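Local coordinates for protein inositol-1-monophosphatase (Thermotoga maritima, PDB 2P3V) that hydrolyses inositol 1-phosphates, fructose 1,6-bisphosphate and several other phosphate esters with magnesium as cofactor, as a homotetramer, at residues V147-S152 / D190-W195; I197-I202 / F227-I232. One frame throughout, in Å; residues are numbered along the deposited sequence.

Overall arrangement
Contacts 1 and 2 follow one strand of a mixed sheet out into an active-site loop, a worked example of how α/β enzymes commonly place their active sites where strands end and loops take over. Contact 1 comes first in sequence and pairs strands 147-150 and 191-194; contact 2 opens just beyond the second of these, setting the loop 197-202 against the run into strand 231-234. They lie about 13 Å apart, centre to centre. Strand 191-194 belongs to both surroundings, with strand 147-150 along one edge and the antiparallel strand 231-234 along the other. The loop of contact 2 carries D201, a probable ligand of the second magnesium ion, from this sheet toward strand 74-79 of the seven-stranded sheet.

Contact 1 (V147-S152 / D190-W195); sequences VGSTGS and DFFVTW. With SRT (S,R meso-tartaric acid), chain E.
V147 and D190 open the pairing with two bonds: the amide N of D190 gives a nearly straight one to V147 O at 2.9 Å, and D190 OD2 takes the amide of V147, though the place of that oxygen is less certain. The other carboxylate oxygen of D190, OD1, is held by S138 and N140. Further along, V193 N donates to S149 O at 3.0 Å. Two hydroxyls add to the grip. S149 OG, placed between its backbone N and carbonyl carbon (chi1 57°), reaches F191 O at 3.2 Å, and T150 OG1 comes to V193 O at 2.8 Å from above the carbonyl plane. The same V193 O also accepts a weak bond from G151 N.

Strands 147-150 and 191-194 run parallel here in the mixed five-stranded sheet of the inositol monophosphatase fold; 191-194 is the middle strand and 147-150 its neighbour, inside the edge strand 170-172. Helices 157-164 and 177-186 pack against side chains of strand 191-194 from opposite faces.

Aromatic contacts use both faces of the sheet. The F191 ring lies flat over G148, whose CA sits 3.3 Å from the ring centroid in a CH-pi contact; the close approach leaves little room for a side chain at G148. On the opposite face of the sheet F192 offers its edge, CD1 lying 3.4 Å from S149 OG. Where the strands part, S152 OG makes a weak bond to O41 of a bound tartrate.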
loop_
_atom_site.group_PDB
_atom_site.type_symbol
_atom_site.label_atom_id
_atom_site.label_comp_id
_atom_site.label_asym_id
_atom_site.label_seq_id
_atom_site.Cartn_x
_atom_site.Cartn_y
_atom_site.Cartn_z
ATOM N N VAL A 147 -1.338 26.305 -0.527
ATOM C CA VAL A 147 -0.290 25.596 -1.210
ATOM C C VAL A 147 -0.863 25.452 -2.612
ATOM O O VAL A 147 -1.814 24.702 -2.826
ATOM C CB VAL A 147 -0.056 24.211 -0.624
ATOM C CG1 VAL A 147 0.792 23.385 -1.581
ATOM C CG2 VAL A 147 0.657 24.337 0.693
ATOM N N GLY A 148 -0.323 26.213 -3.555
ATOM C CA GLY A 148 -0.794 26.122 -4.919
ATOM C C GLY A 148 0.096 25.147 -5.656
ATOM O O GLY A 148 0.932 24.469 -5.053
ATOM N N SER A 149 -0.084 25.060 -6.963
ATOM C CA SER A 149 0.733 24.170 -7.771
ATOM C C SER A 149 0.539 24.521 -9.231
ATOM O O SER A 149 -0.427 25.187 -9.592
ATOM C CB SER A 149 0.346 22.710 -7.527
ATOM O OG SER A 149 -1.028 22.509 -7.790
ATOM N N THR A 150 1.464 24.083 -10.070
ATOM C CA THR A 150 1.372 24.368 -11.489
ATOM C C THR A 150 2.133 23.323 -12.284
ATOM O O THR A 150 2.789 22.448 -11.717
ATOM C CB THR A 150 1.952 25.759 -11.814
ATOM O OG1 THR A 150 1.752 26.051 -13.203
ATOM C CG2 THR A 150 3.439 25.800 -11.512
ATOM N N GLY A 151 2.027 23.407 -13.602
ATOM C CA GLY A 151 2.735 22.471 -14.447
ATOM C C GLY A 151 4.075 23.062 -14.844
ATOM O O GLY A 151 4.382 24.206 -14.499
ATOM N N SER A 152 4.879 22.281 -15.558
ATOM C CA SER A 152 6.182 22.741 -16.007
ATOM C C SER A 152 6.064 23.361 -17.401
ATOM O O SER A 152 6.066 22.651 -18.409
ATOM C CB SER A 152 7.171 21.577 -16.018
ATOM O OG SER A 152 7.461 21.161 -14.693
ATOM N N ASP A 190 -4.685 24.143 -2.795
ATOM C CA ASP A 190 -5.819 25.049 -2.884
ATOM C C ASP A 190 -6.074 25.564 -4.289
ATOM O O ASP A 190 -7.135 26.118 -4.577
ATOM C CB ASP A 190 -5.616 26.197 -1.885
ATOM C CG ASP A 190 -5.250 25.693 -0.483
ATOM O OD1 ASP A 190 -6.045 24.942 0.115
ATOM O OD2 ASP A 190 -4.170 26.046 0.027
ATOM N N PHE A 191 -5.094 25.379 -5.168
ATOM C CA PHE A 191 -5.250 25.795 -6.555
ATOM C C PHE A 191 -4.224 25.137 -7.465
ATOM O O PHE A 191 -3.133 24.748 -7.033
ATOM C CB PHE A 191 -5.204 27.333 -6.679
ATOM C CG PHE A 191 -3.846 27.950 -6.421
ATOM C CD1 PHE A 191 -2.848 27.917 -7.398
ATOM C CD2 PHE A 191 -3.587 28.614 -5.222
ATOM C CE1 PHE A 191 -1.610 28.545 -7.188
ATOM C CE2 PHE A 191 -2.357 29.245 -5.000
ATOM C CZ PHE A 191 -1.365 29.208 -5.991
ATOM N N PHE A 192 -4.603 24.995 -8.728
ATOM C CA PHE A 192 -3.745 24.372 -9.723
ATOM C C PHE A 192 -3.846 25.118 -11.052
ATOM O O PHE A 192 -4.932 25.263 -11.614
ATOM C CB PHE A 192 -4.133 22.899 -9.910
ATOM C CG PHE A 192 -3.396 22.215 -11.029
ATOM C CD1 PHE A 192 -2.001 22.176 -11.042
ATOM C CD2 PHE A 192 -4.095 21.620 -12.081
ATOM C CE1 PHE A 192 -1.308 21.548 -12.094
ATOM C CE2 PHE A 192 -3.418 20.995 -13.128
ATOM C CZ PHE A 192 -2.022 20.957 -13.133
ATOM N N VAL A 193 -2.696 25.577 -11.541
ATOM C CA VAL A 193 -2.602 26.327 -12.781
ATOM C C VAL A 193 -1.903 25.515 -13.862
ATOM O O VAL A 193 -0.840 24.957 -13.632
ATOM C CB VAL A 193 -1.821 27.619 -12.556
ATOM C CG1 VAL A 193 -1.704 28.379 -13.850
ATOM C CG2 VAL A 193 -2.517 28.456 -11.511
ATOM N N THR A 194 -2.497 25.467 -15.048
ATOM C CA THR A 194 -1.929 24.708 -16.157
ATOM C C THR A 194 -2.067 25.503 -17.458
ATOM O O THR A 194 -3.172 25.780 -17.918
ATOM C CB THR A 194 -2.629 23.339 -16.262
ATOM O OG1 THR A 194 -2.024 22.565 -17.300
ATOM C CG2 THR A 194 -4.111 23.516 -16.528
ATOM N N TRP A 195 -0.927 25.864 -18.039
ATOM C CA TRP A 195 -0.857 26.679 -19.255
ATOM C C TRP A 195 -0.803 25.885 -20.569
ATOM O O TRP A 195 -0.533 24.685 -20.570
ATOM C CB TRP A 195 0.365 27.605 -19.144
ATOM C CG TRP A 195 0.418 28.770 -20.107
ATOM C CD1 TRP A 195 -0.575 29.677 -20.365
ATOM C CD2 TRP A 195 1.562 29.212 -20.852
ATOM N NE1 TRP A 195 -0.118 30.656 -21.216
ATOM C CE2 TRP A 195 1.189 30.394 -21.532
ATOM C CE3 TRP A 195 2.867 28.721 -21.009
ATOM C CZ2 TRP A 195 2.077 31.100 -22.354
ATOM C CZ3 TRP A 195 3.752 29.422 -21.827
ATOM C CH2 TRP A 195 3.348 30.600 -22.491
HETATM O O1 SRT E . 1.231 20.131 -16.558
HETATM O O11 SRT E . 0.868 18.923 -18.527
HETATM C C1 SRT E . 1.587 19.362 -17.608
HETATM C C2 SRT E . 3.090 19.050 -17.541
HETATM O O2 SRT E . 3.318 18.276 -18.694
HETATM C C3 SRT E . 3.416 18.241 -16.222
HETATM O O3 SRT E . 3.058 18.964 -14.981
HETATM C C4 SRT E . 4.917 17.970 -16.225
HETATM O O4 SRT E . 5.197 16.926 -16.965
HETATM O O41 SRT E . 5.722 18.620 -15.617
#

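Contact 2 (I197-I202 / F227-I232); sequences INPWDI and FSKNFI
F231 is the bump of this contact, and three residues of the 197-202 loop shape the hollow that receives it. I202 supplies one wall: its CD1 stands over a face of the ring, 3.8 Å from the centroid and displaced toward the rim, a CH-pi contact. I197 closes in at the edge, its CD1 lying near the ring plane and 3.5 Å from F231 CD2. In both isoleucines CG1 lies between the backbone N and the carbonyl carbon (chi1 45° in I197, 49° in I202), a placement that, with the second torsion also near +60°, brings CD1 to the ring. P199 completes the hollow obliquely at the far end of the ring, with its CB 4.2 Å from F231 CZ. Were F231 replaced by an alanine, the methyls of I197 and I202 would probably lose the ring they press on, and a gap would open under the loop.

K229 lies along the outer side of P199. Its chain, bent at each of its last three torsions, folds back across the proline, bringing CD to 3.8 Å from P199 CG, and NZ then makes a weak bond to I197 O at 3.4 Å. A second weak but straight bond runs from I197 N to K229 O, so the backbone of I197 is tied at both its polar atoms.

From P199 the loop makes a short 3-10 turn (199-201), whose D201 is a probable magnesium ligand beside D79, and I202 then takes the N-cap position of helix 203-211. W200 leans on strand 74-79, while on the other segment I232 packs on helix 239-252 and F231 pairs through its backbone with T194 of strand 191-194.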
loop_
_atom_site.group_PDB
_atom_site.type_symbol
_atom_site.label_atom_id
_atom_site.label_comp_id
_atom_site.label_asym_id
_atom_site.label_seq_id
_atom_site.Cartn_x
_atom_site.Cartn_y
_atom_site.Cartn_z
ATOM N N ILE A 197 -2.231 23.910 -22.737
ATOM C CA ILE A 197 -2.374 22.454 -22.771
ATOM C C ILE A 197 -3.701 22.009 -23.367
ATOM O O ILE A 197 -4.663 22.776 -23.397
ATOM C CB ILE A 197 -2.249 21.851 -21.358
ATOM C CG1 ILE A 197 -3.066 22.685 -20.364
ATOM C CG2 ILE A 197 -0.778 21.760 -20.956
ATOM C CD1 ILE A 197 -4.569 22.620 -20.578
ATOM N N ASN A 198 -3.750 20.760 -23.825
ATOM C CA ASN A 198 -4.965 20.212 -24.427
ATOM C C ASN A 198 -6.133 20.128 -23.447
ATOM O O ASN A 198 -6.014 19.526 -22.380
ATOM C CB ASN A 198 -4.702 18.822 -25.000
ATOM C CG ASN A 198 -5.939 18.223 -25.636
ATOM O OD1 ASN A 198 -6.632 18.889 -26.405
ATOM N ND2 ASN A 198 -6.223 16.962 -25.325
ATOM N N PRO A 199 -7.284 20.721 -23.809
ATOM C CA PRO A 199 -8.511 20.753 -23.005
ATOM C C PRO A 199 -9.068 19.394 -22.592
ATOM O O PRO A 199 -9.499 19.216 -21.454
ATOM C CB PRO A 199 -9.483 21.521 -23.896
ATOM C CG PRO A 199 -8.578 22.440 -24.652
ATOM C CD PRO A 199 -7.454 21.519 -25.035
ATOM N N TRP A 200 -9.067 18.440 -23.513
ATOM C CA TRP A 200 -9.588 17.117 -23.210
ATOM C C TRP A 200 -8.720 16.406 -22.193
ATOM O O TRP A 200 -9.134 15.415 -21.587
ATOM C CB TRP A 200 -9.666 16.275 -24.475
ATOM C CG TRP A 200 -10.592 16.822 -25.500
ATOM C CD1 TRP A 200 -10.281 17.672 -26.525
ATOM C CD2 TRP A 200 -11.985 16.538 -25.621
ATOM N NE1 TRP A 200 -11.401 17.928 -27.281
ATOM C CE2 TRP A 200 -12.460 17.244 -26.747
ATOM C CE3 TRP A 200 -12.881 15.752 -24.887
ATOM C CZ2 TRP A 200 -13.793 17.186 -27.156
ATOM C CZ3 TRP A 200 -14.203 15.694 -25.292
ATOM C CH2 TRP A 200 -14.647 16.408 -26.419
ATOM N N ASP A 201 -7.507 16.923 -22.021
ATOM C CA ASP A 201 -6.530 16.369 -21.089
ATOM C C ASP A 201 -7.025 16.364 -19.654
ATOM O O ASP A 201 -6.670 15.474 -18.880
ATOM C CB ASP A 201 -5.227 17.178 -21.146
ATOM C CG ASP A 201 -4.224 16.616 -22.133
ATOM O OD1 ASP A 201 -3.256 17.341 -22.468
ATOM O OD2 ASP A 201 -4.393 15.450 -22.559
ATOM N N ILE A 202 -7.844 17.358 -19.304
ATOM C CA ILE A 202 -8.348 17.487 -17.940
ATOM C C ILE A 202 -9.856 17.394 -17.719
ATOM O O ILE A 202 -10.381 17.953 -16.758
ATOM C CB ILE A 202 -7.836 18.802 -17.308
ATOM C CG1 ILE A 202 -8.076 19.982 -18.255
ATOM C CG2 ILE A 202 -6.355 18.675 -16.986
ATOM C CD1 ILE A 202 -9.529 20.381 -18.401
ATOM N N PHE A 227 -13.514 25.054 -25.207
ATOM C CA PHE A 227 -12.810 25.985 -26.093
ATOM C C PHE A 227 -11.725 26.761 -25.356
ATOM O O PHE A 227 -11.086 27.654 -25.920
ATOM C CB PHE A 227 -13.802 26.960 -26.746
ATOM C CG PHE A 227 -14.725 26.308 -27.748
ATOM C CD1 PHE A 227 -14.233 25.823 -28.961
ATOM C CD2 PHE A 227 -16.089 26.167 -27.474
ATOM C CE1 PHE A 227 -15.084 25.203 -29.890
ATOM C CE2 PHE A 227 -16.946 25.550 -28.397
ATOM C CZ PHE A 227 -16.441 25.068 -29.607
ATOM N N SER A 228 -11.524 26.409 -24.090
ATOM C CA SER A 228 -10.510 27.041 -23.251
ATOM C C SER A 228 -9.186 26.289 -23.456
ATOM O O SER A 228 -9.189 25.101 -23.778
ATOM C CB SER A 228 -10.936 26.964 -21.778
ATOM O OG SER A 228 -12.268 27.425 -21.588
ATOM N N LYS A 229 -8.058 26.969 -23.274
ATOM C CA LYS A 229 -6.758 26.322 -23.455
ATOM C C LYS A 229 -5.893 26.367 -22.197
ATOM O O LYS A 229 -5.036 25.504 -21.982
ATOM C CB LYS A 229 -6.017 26.965 -24.627
ATOM C CG LYS A 229 -6.736 26.787 -25.957
ATOM C CD LYS A 229 -6.844 25.314 -26.356
ATOM C CE LYS A 229 -5.535 24.777 -26.936
ATOM N NZ LYS A 229 -4.379 24.869 -25.998
ATOM N N ASN A 230 -6.115 27.387 -21.377
ATOM C CA ASN A 230 -5.393 27.536 -20.128
ATOM C C ASN A 230 -6.439 27.297 -19.048
ATOM O O ASN A 230 -7.599 27.674 -19.209
ATOM C CB ASN A 230 -4.758 28.935 -20.025
ATOM C CG ASN A 230 -5.721 30.064 -20.404
ATOM O OD1 ASN A 230 -6.703 30.328 -19.702
ATOM N ND2 ASN A 230 -5.435 30.740 -21.522
ATOM N N PHE A 231 -6.038 26.650 -17.957
ATOM C CA PHE A 231 -6.976 26.326 -16.887
ATOM C C PHE A 231 -6.526 26.689 -15.486
ATOM O O PHE A 231 -5.331 26.690 -15.182
ATOM C CB PHE A 231 -7.278 24.825 -16.909
ATOM C CG PHE A 231 -8.107 24.386 -18.077
ATOM C CD1 PHE A 231 -9.490 24.289 -17.967
ATOM C CD2 PHE A 231 -7.506 24.102 -19.301
ATOM C CE1 PHE A 231 -10.262 23.915 -19.060
ATOM C CE2 PHE A 231 -8.270 23.726 -20.403
ATOM C CZ PHE A 231 -9.650 23.633 -20.283
ATOM N N ILE A 232 -7.508 26.978 -14.637
ATOM C CA ILE A 232 -7.267 27.297 -13.236
ATOM C C ILE A 232 -8.280 26.540 -12.378
ATOM O O ILE A 232 -9.491 26.776 -12.468
ATOM C CB ILE A 232 -7.396 28.823 -12.927
ATOM C CG1 ILE A 232 -6.274 29.612 -13.608
ATOM C CG2 ILE A 232 -7.285 29.057 -11.430
ATOM C CD1 ILE A 232 -6.309 31.105 -13.305
#